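Local structure of SVS_variant_AS1 (Streptomyces sp. CWA1, 6TJA) at residues C15-A20 against H300-N305; S19-R24 against F60-P65; L74-F79 against R135-F140; G187-F192 against L216-I221. The protein probably cyclises geranylgeranyl diphosphate to spiroviolene, as an engineered variant of a reconstructed ancestor of a bacterial class I diterpene cyclase. One frame throughout, in Å; residues are numbered along the deposited sequence.

Contact 1 (C15-A20 against H300-N305); sequences CPLESA and HGIRGN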
loop_
_atom_site.group_PDB
_atom_site.type_symbol
_atom_site.label_atom_id
_atom_site.label_comp_id
_atom_site.label_asym_id
_atom_site.label_seq_id
_atom_site.Cartn_x
_atom_site.Cartn_y
_atom_site.Cartn_z
ATOM N N CYS A 15 18.813 8.247 23.240
ATOM C CA CYS A 15 19.144 7.636 21.928
ATOM C C CYS A 15 20.553 7.062 21.933
ATOM O O CYS A 15 21.435 7.574 21.236
ATOM C CB CYS A 15 19.016 8.622 20.778
ATOM S SG CYS A 15 18.782 7.777 19.191
ATOM N N PRO A 16 20.737 5.973 22.644
ATOM C CA PRO A 16 22.045 5.345 22.701
ATOM C C PRO A 16 22.280 4.476 21.484
ATOM O O PRO A 16 22.426 3.316 21.625
ATOM C CB PRO A 16 21.954 4.517 23.960
ATOM C CG PRO A 16 20.528 4.168 24.050
ATOM C CD PRO A 16 19.768 5.314 23.523
ATOM N N LEU A 17 22.321 5.074 20.318
ATOM C CA LEU A 17 22.515 4.387 19.083
ATOM C C LEU A 17 23.673 5.000 18.299
ATOM O O LEU A 17 24.078 6.091 18.531
ATOM C CB LEU A 17 21.232 4.438 18.273
ATOM C CG LEU A 17 20.158 3.359 18.312
ATOM C CD1 LEU A 17 19.945 2.773 19.663
ATOM C CD2 LEU A 17 18.839 3.850 17.804
ATOM N N GLU A 18 24.181 4.259 17.356
ATOM C CA GLU A 18 25.292 4.659 16.532
ATOM C C GLU A 18 25.046 5.870 15.646
ATOM O O GLU A 18 24.220 5.857 14.794
ATOM C CB GLU A 18 25.725 3.483 15.669
ATOM C CG GLU A 18 26.074 2.229 16.415
ATOM C CD GLU A 18 24.893 1.505 16.994
ATOM O OE1 GLU A 18 23.917 1.293 16.326
ATOM O OE2 GLU A 18 24.968 1.128 18.139
ATOM N N SER A 19 25.787 6.919 15.881
ATOM C CA SER A 19 25.689 8.146 15.064
ATOM C C SER A 19 26.807 8.107 14.027
ATOM O O SER A 19 27.962 8.056 14.425
ATOM C CB SER A 19 25.749 9.371 15.910
ATOM O OG SER A 19 25.845 10.494 15.061
ATOM N N ALA A 20 26.486 8.126 12.740
ATOM C CA ALA A 20 27.520 8.175 11.684
ATOM C C ALA A 20 26.938 8.824 10.441
ATOM O O ALA A 20 25.697 8.752 10.239
ATOM C CB ALA A 20 28.037 6.775 11.375
ATOM N N HIS A 300 20.881 3.426 12.730
ATOM C CA HIS A 300 21.493 4.662 12.169
ATOM C C HIS A 300 20.395 5.681 11.874
ATOM O O HIS A 300 20.629 6.869 12.105
ATOM C CB HIS A 300 22.297 4.358 10.882
ATOM C CG HIS A 300 23.674 3.860 11.129
ATOM N ND1 HIS A 300 24.498 4.438 12.074
ATOM C CD2 HIS A 300 24.403 2.893 10.531
ATOM C CE1 HIS A 300 25.687 3.861 12.047
ATOM N NE2 HIS A 300 25.643 2.890 11.131
ATOM N N GLY A 301 19.277 5.214 11.305
ATOM C CA GLY A 301 18.087 6.025 10.972
ATOM C C GLY A 301 17.475 6.669 12.208
ATOM O O GLY A 301 17.315 7.857 12.173
ATOM N N ILE A 302 17.170 5.904 13.269
ATOM C CA ILE A 302 16.541 6.430 14.514
ATOM C C ILE A 302 17.427 7.563 15.042
ATOM O O ILE A 302 16.931 8.672 15.217
ATOM C CB ILE A 302 16.342 5.343 15.580
ATOM C CG1 ILE A 302 15.337 4.274 15.149
ATOM C CG2 ILE A 302 15.950 5.962 16.919
ATOM C CD1 ILE A 302 15.331 3.051 16.043
ATOM N N ARG A 303 18.701 7.271 15.271
ATOM C CA ARG A 303 19.712 8.242 15.769
ATOM C C ARG A 303 19.846 9.431 14.813
ATOM O O ARG A 303 19.822 10.586 15.279
ATOM C CB ARG A 303 21.079 7.563 15.902
ATOM C CG ARG A 303 22.179 8.471 16.440
ATOM C CD ARG A 303 21.771 9.302 17.646
ATOM N NE ARG A 303 22.927 10.094 17.988
ATOM C CZ ARG A 303 23.583 10.043 19.145
ATOM N NH1 ARG A 303 23.150 9.296 20.150
ATOM N NH2 ARG A 303 24.659 10.783 19.305
ATOM N N GLY A 304 20.010 9.163 13.527
ATOM C CA GLY A 304 20.187 10.208 12.499
ATOM C C GLY A 304 18.975 11.116 12.412
ATOM O O GLY A 304 19.140 12.363 12.349
ATOM N N ASN A 305 17.773 10.540 12.374
ATOM C CA ASN A 305 16.530 11.336 12.482
ATOM C C ASN A 305 16.589 12.258 13.704
ATOM O O ASN A 305 16.323 13.481 13.559
ATOM C CB ASN A 305 15.308 10.447 12.584
ATOM C CG ASN A 305 14.055 11.278 12.678
ATOM O OD1 ASN A 305 13.616 11.809 11.665
ATOM N ND2 ASN A 305 13.516 11.401 13.879
#
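Cys15 O is gripped from two sources: Arg303 NH1 donates to it at 2.7 Å, and Leu17 N adds a weak bond that closes the inverse gamma turn centred on Pro16. NH1 approaches nearly along the C=O axis (163° at the oxygen), and the oxygen lies in the guanidinium plane, although the angle at the hydrogen is only 131°. With CG anti to the backbone N (chi1 -179°) and a bend at chi2, the arginine runs beneath the loop: CG lies close to the carbonyl oxygens of both Leu17 and Glu18, CD rests 3.7 Å from Cys15 SG, and Leu17 O stands over one face of the guanidinium. The other end of that group, NE, forms a salt bridge with Glu307, which also accepts from Ser19 OG.

One turn back, His300 ND1 donates to Glu18 O at 3.1 Å. The oxygen sits at the edge of the imidazole, tilted a little from its plane, and the donor stands well above the carbonyl plane. Glu18 CB and Ala20 CB both lie close to CE1 of the same ring, while the carboxylate of Glu18 turns off to Arg299. Leu17 CD2 meets Ile302 CB at 3.7 Å, the two chains crossing at a slant.

The N-terminal loop is thus strapped along helix 289-309, whose Ile302 side also packs on helices 211-231 and 258-283, while Trp332 touches Cys15 and forms a cation-pi contact with Arg303.

Contact 2 (S19-R24 against F60-P65); sequences SAIHPR and FARFAP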
loop_
_atom_site.group_PDB
_atom_site.type_symbol
_atom_site.label_atom_id
_atom_site.label_comp_id
_atom_site.label_asym_id
_atom_site.label_seq_id
_atom_site.Cartn_x
_atom_site.Cartn_y
_atom_site.Cartn_z
ATOM N N SER A 19 25.787 6.919 15.881
ATOM C CA SER A 19 25.689 8.146 15.064
ATOM C C SER A 19 26.807 8.107 14.027
ATOM O O SER A 19 27.962 8.056 14.425
ATOM C CB SER A 19 25.749 9.371 15.910
ATOM O OG SER A 19 25.845 10.494 15.061
ATOM N N ALA A 20 26.486 8.126 12.740
ATOM C CA ALA A 20 27.520 8.175 11.684
ATOM C C ALA A 20 26.938 8.824 10.441
ATOM O O ALA A 20 25.697 8.752 10.239
ATOM C CB ALA A 20 28.037 6.775 11.375
ATOM N N ILE A 21 27.819 9.376 9.613
ATOM C CA ILE A 21 27.418 10.081 8.371
ATOM C C ILE A 21 28.341 9.681 7.221
ATOM O O ILE A 21 29.544 9.457 7.457
ATOM C CB ILE A 21 27.362 11.584 8.641
ATOM C CG1 ILE A 21 26.700 12.311 7.463
ATOM C CG2 ILE A 21 28.724 12.145 9.057
ATOM C CD1 ILE A 21 26.029 13.604 7.874
ATOM N N HIS A 22 27.767 9.556 6.024
ATOM C CA HIS A 22 28.512 9.105 4.829
ATOM C C HIS A 22 29.709 10.031 4.596
ATOM O O HIS A 22 29.568 11.249 4.606
ATOM C CB HIS A 22 27.580 9.034 3.633
ATOM C CG HIS A 22 28.131 8.196 2.538
ATOM N ND1 HIS A 22 29.171 8.623 1.765
ATOM C CD2 HIS A 22 27.805 6.959 2.099
ATOM C CE1 HIS A 22 29.462 7.702 0.869
ATOM N NE2 HIS A 22 28.664 6.637 1.080
ATOM N N PRO A 23 30.937 9.502 4.386
ATOM C CA PRO A 23 32.094 10.362 4.107
ATOM C C PRO A 23 31.966 11.226 2.842
ATOM O O PRO A 23 32.659 12.184 2.738
ATOM C CB PRO A 23 33.288 9.398 3.961
ATOM C CG PRO A 23 32.705 8.000 3.896
ATOM C CD PRO A 23 31.300 8.074 4.488
ATOM N N ARG A 24 31.060 10.897 1.920
ATOM C CA ARG A 24 30.858 11.675 0.674
ATOM C C ARG A 24 29.585 12.512 0.766
ATOM O O ARG A 24 29.058 12.894 -0.289
ATOM C CB ARG A 24 30.834 10.702 -0.503
ATOM C CG ARG A 24 32.038 9.771 -0.518
ATOM C CD ARG A 24 33.269 10.462 -1.082
ATOM N NE ARG A 24 33.005 10.739 -2.482
ATOM C CZ ARG A 24 33.780 11.432 -3.305
ATOM N NH1 ARG A 24 34.935 11.913 -2.896
ATOM N NH2 ARG A 24 33.376 11.632 -4.547
ATOM N N PHE A 60 19.838 11.693 5.010
ATOM C CA PHE A 60 19.833 10.274 4.598
ATOM C C PHE A 60 21.258 9.703 4.556
ATOM O O PHE A 60 21.368 8.476 4.657
ATOM C CB PHE A 60 19.090 10.035 3.289
ATOM C CG PHE A 60 18.610 8.603 3.196
ATOM C CD1 PHE A 60 17.618 8.143 4.046
ATOM C CD2 PHE A 60 19.192 7.709 2.320
ATOM C CE1 PHE A 60 17.208 6.819 4.012
ATOM C CE2 PHE A 60 18.742 6.403 2.248
ATOM C CZ PHE A 60 17.748 5.964 3.086
ATOM N N ALA A 61 22.291 10.552 4.485
ATOM C CA ALA A 61 23.711 10.161 4.611
ATOM C C ALA A 61 23.973 9.564 6.002
ATOM O O ALA A 61 24.975 8.829 6.184
ATOM C CB ALA A 61 24.588 11.369 4.325
ATOM N N ARG A 62 23.125 9.902 6.969
ATOM C CA ARG A 62 23.118 9.317 8.332
ATOM C C ARG A 62 22.380 7.970 8.386
ATOM O O ARG A 62 22.658 7.190 9.320
ATOM C CB ARG A 62 22.503 10.308 9.311
ATOM C CG ARG A 62 23.287 11.610 9.403
ATOM C CD ARG A 62 22.449 12.579 10.224
ATOM N NE ARG A 62 23.069 13.880 10.346
ATOM C CZ ARG A 62 24.025 14.172 11.210
ATOM N NH1 ARG A 62 24.452 13.258 12.065
ATOM N NH2 ARG A 62 24.545 15.382 11.228
ATOM N N PHE A 63 21.514 7.688 7.439
ATOM C CA PHE A 63 20.797 6.430 7.395
ATOM C C PHE A 63 21.635 5.353 6.737
ATOM O O PHE A 63 21.590 4.246 7.126
ATOM C CB PHE A 63 19.495 6.582 6.622
ATOM C CG PHE A 63 18.383 7.148 7.416
ATOM C CD1 PHE A 63 18.516 8.357 8.033
ATOM C CD2 PHE A 63 17.215 6.458 7.563
ATOM C CE1 PHE A 63 17.506 8.879 8.776
ATOM C CE2 PHE A 63 16.195 6.968 8.309
ATOM C CZ PHE A 63 16.337 8.183 8.909
ATOM N N ALA A 64 22.429 5.731 5.753
ATOM C CA ALA A 64 23.256 4.803 5.012
ATOM C C ALA A 64 24.676 5.347 4.904
ATOM O O ALA A 64 25.134 5.696 3.854
ATOM C CB ALA A 64 22.654 4.590 3.651
ATOM N N PRO A 65 25.367 5.399 6.017
ATOM C CA PRO A 65 26.677 6.018 6.005
ATOM C C PRO A 65 27.832 5.252 5.361
ATOM O O PRO A 65 28.863 5.804 5.328
ATOM C CB PRO A 65 26.923 6.326 7.469
ATOM C CG PRO A 65 26.154 5.309 8.197
ATOM C CD PRO A 65 25.011 4.884 7.341
HETATM O O HOH W 1 23.857 10.695 12.835
HETATM O O HOH W 2 23.464 7.986 11.787
#
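Ile21 lies across Arg62, its CD1 methyl over one face of the guanidinium and 3.7 Å from Arg62 CG. The isoleucine reaches there because CG1 is anti to the backbone N (chi1 -169°), while the arginine runs extended from CG to NE below it; Ile21 CG1 also touches Ala61 CB at 3.9 Å. Arg62 meets its polar partners apart from this apolar lid: NE pairs with Asp58, and NH1 reaches a water in the guanidinium plane, which in turn donates to Ser19 OG, itself hydrogen-bonded to Glu307.

The His22 ring is turned edge-on instead. Ala64 O lies in its plane, 3.4 Å from His22 CD2, and further round the rim ND1 accepts the backbone N-H of Arg24, also close to that plane (161° at the hydrogen), while NE2 bonds Ala67 O. Behind the ring, His22 CB packs on Ala61 CB, and the backbone N of His22 donates to Ala61 O at 2.9 Å from above the carbonyl plane. Pro65 wedges in beside them, with CG 4.0 Å from Ala20 CB. Three CA-H...O contacts, the shortest being Arg62 CA to Ala20 O at 3.3 Å, mark how closely the two backbones approach. With an alanine here in place of His22, Ala67 O and the amide N-H of Arg24 would probably lose their ring partners, and the turn leading into helix 25-38 its internal tie.

Because ND1 accepts while NE2 serves a carbonyl, the pattern is consistent with a neutral imidazole protonated on NE2, so that the ring ties two loops together through directed bonds rather than charge.

Contact 3 (L74-F79 against R135-F140); sequences LATSLF and RRFRSF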
loop_
_atom_site.group_PDB
_atom_site.type_symbol
_atom_site.label_atom_id
_atom_site.label_comp_id
_atom_site.label_asym_id
_atom_site.label_seq_id
_atom_site.Cartn_x
_atom_site.Cartn_y
_atom_site.Cartn_z
ATOM N N LEU A 74 22.542 9.220 -3.604
ATOM C CA LEU A 74 21.952 10.427 -4.227
ATOM C C LEU A 74 20.463 10.180 -4.472
ATOM O O LEU A 74 19.664 11.018 -4.062
ATOM C CB LEU A 74 22.671 10.791 -5.533
ATOM C CG LEU A 74 22.021 11.921 -6.332
ATOM C CD1 LEU A 74 21.858 13.167 -5.463
ATOM C CD2 LEU A 74 22.840 12.217 -7.588
ATOM N N ALA A 75 20.116 9.085 -5.139
ATOM C CA ALA A 75 18.728 8.805 -5.565
ATOM C C ALA A 75 17.819 8.760 -4.326
ATOM O O ALA A 75 16.775 9.442 -4.312
ATOM C CB ALA A 75 18.688 7.527 -6.353
ATOM N N THR A 76 18.225 8.037 -3.286
ATOM C CA THR A 76 17.427 7.923 -2.036
ATOM C C THR A 76 17.378 9.301 -1.363
ATOM O O THR A 76 16.284 9.695 -0.955
ATOM C CB THR A 76 17.972 6.795 -1.163
ATOM O OG1 THR A 76 19.341 7.093 -0.902
ATOM C CG2 THR A 76 17.849 5.442 -1.829
ATOM N N SER A 77 18.487 10.053 -1.324
ATOM C CA SER A 77 18.489 11.437 -0.771
ATOM C C SER A 77 17.488 12.328 -1.527
ATOM O O SER A 77 16.774 13.076 -0.885
ATOM C CB SER A 77 19.869 12.032 -0.764
ATOM O OG SER A 77 20.672 11.416 0.233
ATOM N N LEU A 78 17.409 12.244 -2.853
ATOM C CA LEU A 78 16.423 13.038 -3.648
ATOM C C LEU A 78 14.998 12.796 -3.136
ATOM O O LEU A 78 14.245 13.775 -2.943
ATOM C CB LEU A 78 16.547 12.661 -5.125
ATOM C CG LEU A 78 17.880 13.037 -5.778
ATOM C CD1 LEU A 78 17.812 12.804 -7.272
ATOM C CD2 LEU A 78 18.240 14.484 -5.485
ATOM N N PHE A 79 14.610 11.542 -2.922
ATOM C CA PHE A 79 13.238 11.250 -2.441
ATOM C C PHE A 79 13.028 11.914 -1.089
ATOM O O PHE A 79 11.888 12.220 -0.780
ATOM C CB PHE A 79 12.908 9.768 -2.291
ATOM C CG PHE A 79 11.524 9.578 -1.722
ATOM C CD1 PHE A 79 10.402 9.843 -2.495
ATOM C CD2 PHE A 79 11.339 9.186 -0.412
ATOM C CE1 PHE A 79 9.121 9.664 -1.989
ATOM C CE2 PHE A 79 10.056 9.100 0.119
ATOM C CZ PHE A 79 8.953 9.342 -0.674
ATOM N N ARG A 135 12.859 6.245 -11.720
ATOM C CA ARG A 135 13.685 5.736 -12.846
ATOM C C ARG A 135 15.058 5.350 -12.273
ATOM O O ARG A 135 15.558 4.226 -12.550
ATOM C CB ARG A 135 13.769 6.789 -13.957
ATOM C CG ARG A 135 14.634 6.356 -15.139
ATOM C CD ARG A 135 15.049 7.490 -16.065
ATOM N NE ARG A 135 15.539 8.666 -15.342
ATOM C CZ ARG A 135 16.711 8.771 -14.700
ATOM N NH1 ARG A 135 17.568 7.755 -14.647
ATOM N NH2 ARG A 135 17.011 9.910 -14.095
ATOM N N ARG A 136 15.616 6.219 -11.436
ATOM C CA ARG A 136 16.878 5.924 -10.715
ATOM C C ARG A 136 16.730 4.605 -9.943
ATOM O O ARG A 136 17.610 3.744 -10.080
ATOM C CB ARG A 136 17.250 7.104 -9.818
ATOM C CG ARG A 136 17.682 8.335 -10.600
ATOM C CD ARG A 136 17.761 9.595 -9.769
ATOM N NE ARG A 136 18.033 10.775 -10.600
ATOM C CZ ARG A 136 19.216 11.365 -10.747
ATOM N NH1 ARG A 136 20.304 10.927 -10.139
ATOM N NH2 ARG A 136 19.310 12.414 -11.525
ATOM N N PHE A 137 15.665 4.435 -9.158
ATOM C CA PHE A 137 15.489 3.254 -8.272
ATOM C C PHE A 137 15.454 2.007 -9.136
ATOM O O PHE A 137 16.017 1.011 -8.722
ATOM C CB PHE A 137 14.223 3.360 -7.426
ATOM C CG PHE A 137 14.302 4.313 -6.263
ATOM C CD1 PHE A 137 15.422 5.092 -6.042
ATOM C CD2 PHE A 137 13.230 4.444 -5.403
ATOM C CE1 PHE A 137 15.481 5.955 -4.958
ATOM C CE2 PHE A 137 13.298 5.287 -4.309
ATOM C CZ PHE A 137 14.427 6.037 -4.084
ATOM N N ARG A 138 14.833 2.075 -10.308
ATOM C CA ARG A 138 14.702 0.903 -11.212
ATOM C C ARG A 138 16.036 0.640 -11.928
ATOM O O ARG A 138 16.231 -0.490 -12.322
ATOM C CB ARG A 138 13.588 1.122 -12.243
ATOM C CG ARG A 138 12.191 1.135 -11.637
ATOM C CD ARG A 138 11.077 1.001 -12.659
ATOM N NE ARG A 138 9.836 0.781 -11.938
ATOM C CZ ARG A 138 8.967 1.730 -11.553
ATOM N NH1 ARG A 138 9.166 3.009 -11.843
ATOM N NH2 ARG A 138 7.871 1.361 -10.909
ATOM N N SER A 139 16.900 1.643 -12.093
ATOM C CA SER A 139 18.211 1.497 -12.793
ATOM C C SER A 139 19.138 0.580 -11.985
ATOM O O SER A 139 19.858 -0.174 -12.629
ATOM C CB SER A 139 18.878 2.825 -13.107
ATOM O OG SER A 139 19.316 3.500 -11.928
ATOM N N PHE A 140 19.082 0.574 -10.645
ATOM C CA PHE A 140 20.045 -0.238 -9.846
ATOM C C PHE A 140 19.406 -1.041 -8.704
ATOM O O PHE A 140 20.115 -1.912 -8.179
ATOM C CB PHE A 140 21.186 0.634 -9.315
ATOM C CG PHE A 140 20.765 1.977 -8.785
ATOM C CD1 PHE A 140 21.252 3.137 -9.362
ATOM C CD2 PHE A 140 19.898 2.067 -7.720
ATOM C CE1 PHE A 140 20.874 4.379 -8.891
ATOM C CE2 PHE A 140 19.521 3.312 -7.243
ATOM C CZ PHE A 140 20.010 4.463 -7.830
#
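Leu78 CD1 sits over one face of the Arg136 guanidinium, 3.8 Å above its plane and offset toward the rim, with the two side chains crossing at about a right angle. Leu74 CD2 approaches the same group near NH1. The arginine, extended from CG to NE, is held in this position by a salt bridge from NE to Asp132 on its own helix, and Trp35 of helix 25-38 packs against it.

Both phenylalanines of 135-140 present their edges to helix 70-91. Phe140 brings CZ within 3.6 Å of Ala75 CB, which lies in the ring plane. Its chi1 of 42° puts CG between the backbone N and the carbonyl carbon, folding the ring back so that Arg136 O stands over the centre of one face. That oxygen also accepts from Ser139 OG. Phe137 slides its CE1 edge against the backbone, 3.7 Å from Ala75 C, with Thr76 N in the ring plane; Thr76 CG2 lies 4.0 Å from Phe137 CE1, off the ring plane, where these two side chains cross almost perpendicularly.

Ala75 is the small residue on which these groups converge: besides the two rings, its CB touches Arg136 CB at 3.8 Å. The join is one of van der Waals packing, without hydrogen bonds between the segments.

The helix segments run nearly antiparallel, at 152°, with their axes 9.8 Å apart, a neighbouring pair in the all-helical bundle of class I terpene synthases. Helix 70-91 is the one whose C-terminal end bears the aspartate-rich segment that in this family probably binds the metal ions.

Contact 4 (G187-F192 against L216-I221); sequences GGEPTF and LTEMAI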
loop_
_atom_site.group_PDB
_atom_site.type_symbol
_atom_site.label_atom_id
_atom_site.label_comp_id
_atom_site.label_asym_id
_atom_site.label_seq_id
_atom_site.Cartn_x
_atom_site.Cartn_y
_atom_site.Cartn_z
ATOM N N GLY A 187 6.026 9.550 7.175
ATOM C CA GLY A 187 6.927 9.259 6.036
ATOM C C GLY A 187 8.082 8.281 6.316
ATOM O O GLY A 187 9.009 8.166 5.442
ATOM N N GLY A 188 8.010 7.551 7.432
ATOM C CA GLY A 188 9.042 6.616 7.895
ATOM C C GLY A 188 9.048 5.331 7.083
ATOM O O GLY A 188 10.122 4.746 6.969
ATOM N N GLU A 189 7.894 4.867 6.590
ATOM C CA GLU A 189 7.836 3.600 5.821
ATOM C C GLU A 189 8.704 3.722 4.581
ATOM O O GLU A 189 9.606 2.913 4.413
ATOM C CB GLU A 189 6.412 3.172 5.478
ATOM C CG GLU A 189 5.692 2.589 6.674
ATOM C CD GLU A 189 6.070 1.181 7.106
ATOM O OE1 GLU A 189 6.970 0.576 6.509
ATOM O OE2 GLU A 189 5.431 0.687 8.047
ATOM N N PRO A 190 8.429 4.668 3.655
ATOM C CA PRO A 190 9.234 4.809 2.444
ATOM C C PRO A 190 10.661 5.307 2.717
ATOM O O PRO A 190 11.506 4.986 1.930
ATOM C CB PRO A 190 8.376 5.782 1.630
ATOM C CG PRO A 190 7.724 6.640 2.671
ATOM C CD PRO A 190 7.318 5.630 3.701
ATOM N N THR A 191 10.905 6.053 3.803
ATOM C CA THR A 191 12.271 6.464 4.218
ATOM C C THR A 191 13.131 5.218 4.524
ATOM O O THR A 191 14.255 5.073 3.961
ATOM C CB THR A 191 12.254 7.447 5.399
ATOM O OG1 THR A 191 11.498 8.580 5.011
ATOM C CG2 THR A 191 13.629 7.929 5.802
ATOM N N PHE A 192 12.632 4.338 5.385
ATOM C CA PHE A 192 13.343 3.133 5.861
ATOM C C PHE A 192 13.430 2.106 4.722
ATOM O O PHE A 192 14.446 1.358 4.635
ATOM C CB PHE A 192 12.699 2.673 7.171
ATOM C CG PHE A 192 13.165 3.470 8.365
ATOM C CD1 PHE A 192 14.449 3.321 8.856
ATOM C CD2 PHE A 192 12.366 4.421 8.956
ATOM C CE1 PHE A 192 14.898 4.046 9.950
ATOM C CE2 PHE A 192 12.813 5.156 10.048
ATOM C CZ PHE A 192 14.074 4.957 10.550
ATOM N N LEU A 216 10.486 -4.538 14.277
ATOM C CA LEU A 216 11.678 -3.664 14.502
ATOM C C LEU A 216 11.547 -2.466 13.572
ATOM O O LEU A 216 11.888 -1.377 13.981
ATOM C CB LEU A 216 12.977 -4.436 14.202
ATOM C CG LEU A 216 13.420 -5.404 15.292
ATOM C CD1 LEU A 216 14.563 -6.297 14.800
ATOM C CD2 LEU A 216 13.853 -4.657 16.552
ATOM N N THR A 217 11.029 -2.675 12.364
ATOM C CA THR A 217 10.891 -1.604 11.359
ATOM C C THR A 217 9.822 -0.608 11.855
ATOM O O THR A 217 10.074 0.634 11.862
ATOM C CB THR A 217 10.597 -2.184 9.970
ATOM O OG1 THR A 217 11.655 -3.055 9.548
ATOM C CG2 THR A 217 10.433 -1.077 8.952
ATOM N N GLU A 218 8.664 -1.125 12.266
ATOM C CA GLU A 218 7.577 -0.279 12.802
ATOM C C GLU A 218 8.109 0.510 14.007
ATOM O O GLU A 218 7.847 1.710 14.080
ATOM C CB GLU A 218 6.365 -1.150 13.081
ATOM C CG GLU A 218 5.607 -1.542 11.827
ATOM C CD GLU A 218 4.154 -1.890 12.086
ATOM O OE1 GLU A 218 3.801 -2.040 13.280
ATOM O OE2 GLU A 218 3.370 -2.017 11.104
ATOM N N MET A 219 8.905 -0.113 14.872
ATOM C CA MET A 219 9.368 0.547 16.108
ATOM C C MET A 219 10.317 1.664 15.714
ATOM O O MET A 219 10.204 2.791 16.284
ATOM C CB MET A 219 10.022 -0.452 17.063
ATOM C CG MET A 219 8.938 -1.245 17.774
ATOM S SD MET A 219 9.402 -2.192 19.197
ATOM C CE MET A 219 9.966 -3.687 18.380
ATOM N N ALA A 220 11.205 1.382 14.767
ATOM C CA ALA A 220 12.158 2.393 14.288
ATOM C C ALA A 220 11.350 3.583 13.782
ATOM O O ALA A 220 11.709 4.741 14.095
ATOM C CB ALA A 220 13.047 1.809 13.230
ATOM N N ILE A 221 10.297 3.299 13.006
ATOM C CA ILE A 221 9.441 4.327 12.350
ATOM C C ILE A 221 8.707 5.127 13.425
ATOM O O ILE A 221 8.674 6.348 13.307
ATOM C CB ILE A 221 8.500 3.677 11.329
ATOM C CG1 ILE A 221 9.295 3.207 10.118
ATOM C CG2 ILE A 221 7.366 4.603 10.908
ATOM C CD1 ILE A 221 8.487 2.324 9.197
HETATM O O HOH W 3 3.121 -0.093 9.242
#
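Ile221 fills the space between helix 188-192 and its own helix, and each branch beyond CB finds a different partner. CG2, anti to the backbone N, faces Gly188 CA at 4.0 Å; a side chain on that glycine would run into this methyl. CG1, anti to the carbonyl carbon (chi1 -71°), lies 3.5 Å from Phe192 CD2, and also close to Gly188 O. The Ile221 and Phe192 side chains slide past each other in opposite directions. At the tip, CD1 comes to 3.4 Å from Glu189 CD, almost equally near both carboxylate oxygens, as the glutamate, bent at chi2, crosses it at about a right angle.

Beyond that methyl, Glu189 OE2 and Glu218 OE2 are 4.6 Å apart and each accepts a hydrogen bond from one water at 2.7 Å. Arg214 pairs with Glu189, and Arg112 of the second subunit with Glu218, which probably offsets the mutual repulsion of the carboxylates. The Phe192 ring has Ala220 CB over one face, offset toward the rim. Replacing Ile221 with an alanine would probably open a gap between the helices beside Gly188 and Phe192 and strip the Glu189 carboxylate of the methyl packed against it.

The helices cross at 115° around this residue. Gly187, with positive phi, follows helix 175-185 and holds the N-cap position of helix 188-192; its carbonyl accepts from both Thr191 N and Thr191 OG1. Such an interrupted helix is consistent with the broken helix G of class I terpene synthases, here braced against helix 211-231.

In the fold
From the N terminus, the loop before helix 25-38 enters contact 1 and runs straight on into contact 2, which opens from the same stretch, the two sharing Ser19 and Ala20. Contact 2 closes a short loop onto the end of helix 56-61, whereas contact 1 closes most of the chain, back to helix 289-309. Contacts 2, 3 and 4 follow in series, and contacts 3 and 4 lie within the span of contact 1. Contact 3 joins helices 70-91 and 126-140, and contact 4 joins 188-192 to 211-231. Phe60 reaches from contact 2 into both contacts 3 and 4, and Phe63 into contact 4, while Ile302 of contact 1 packs on Ala220 of contact 4.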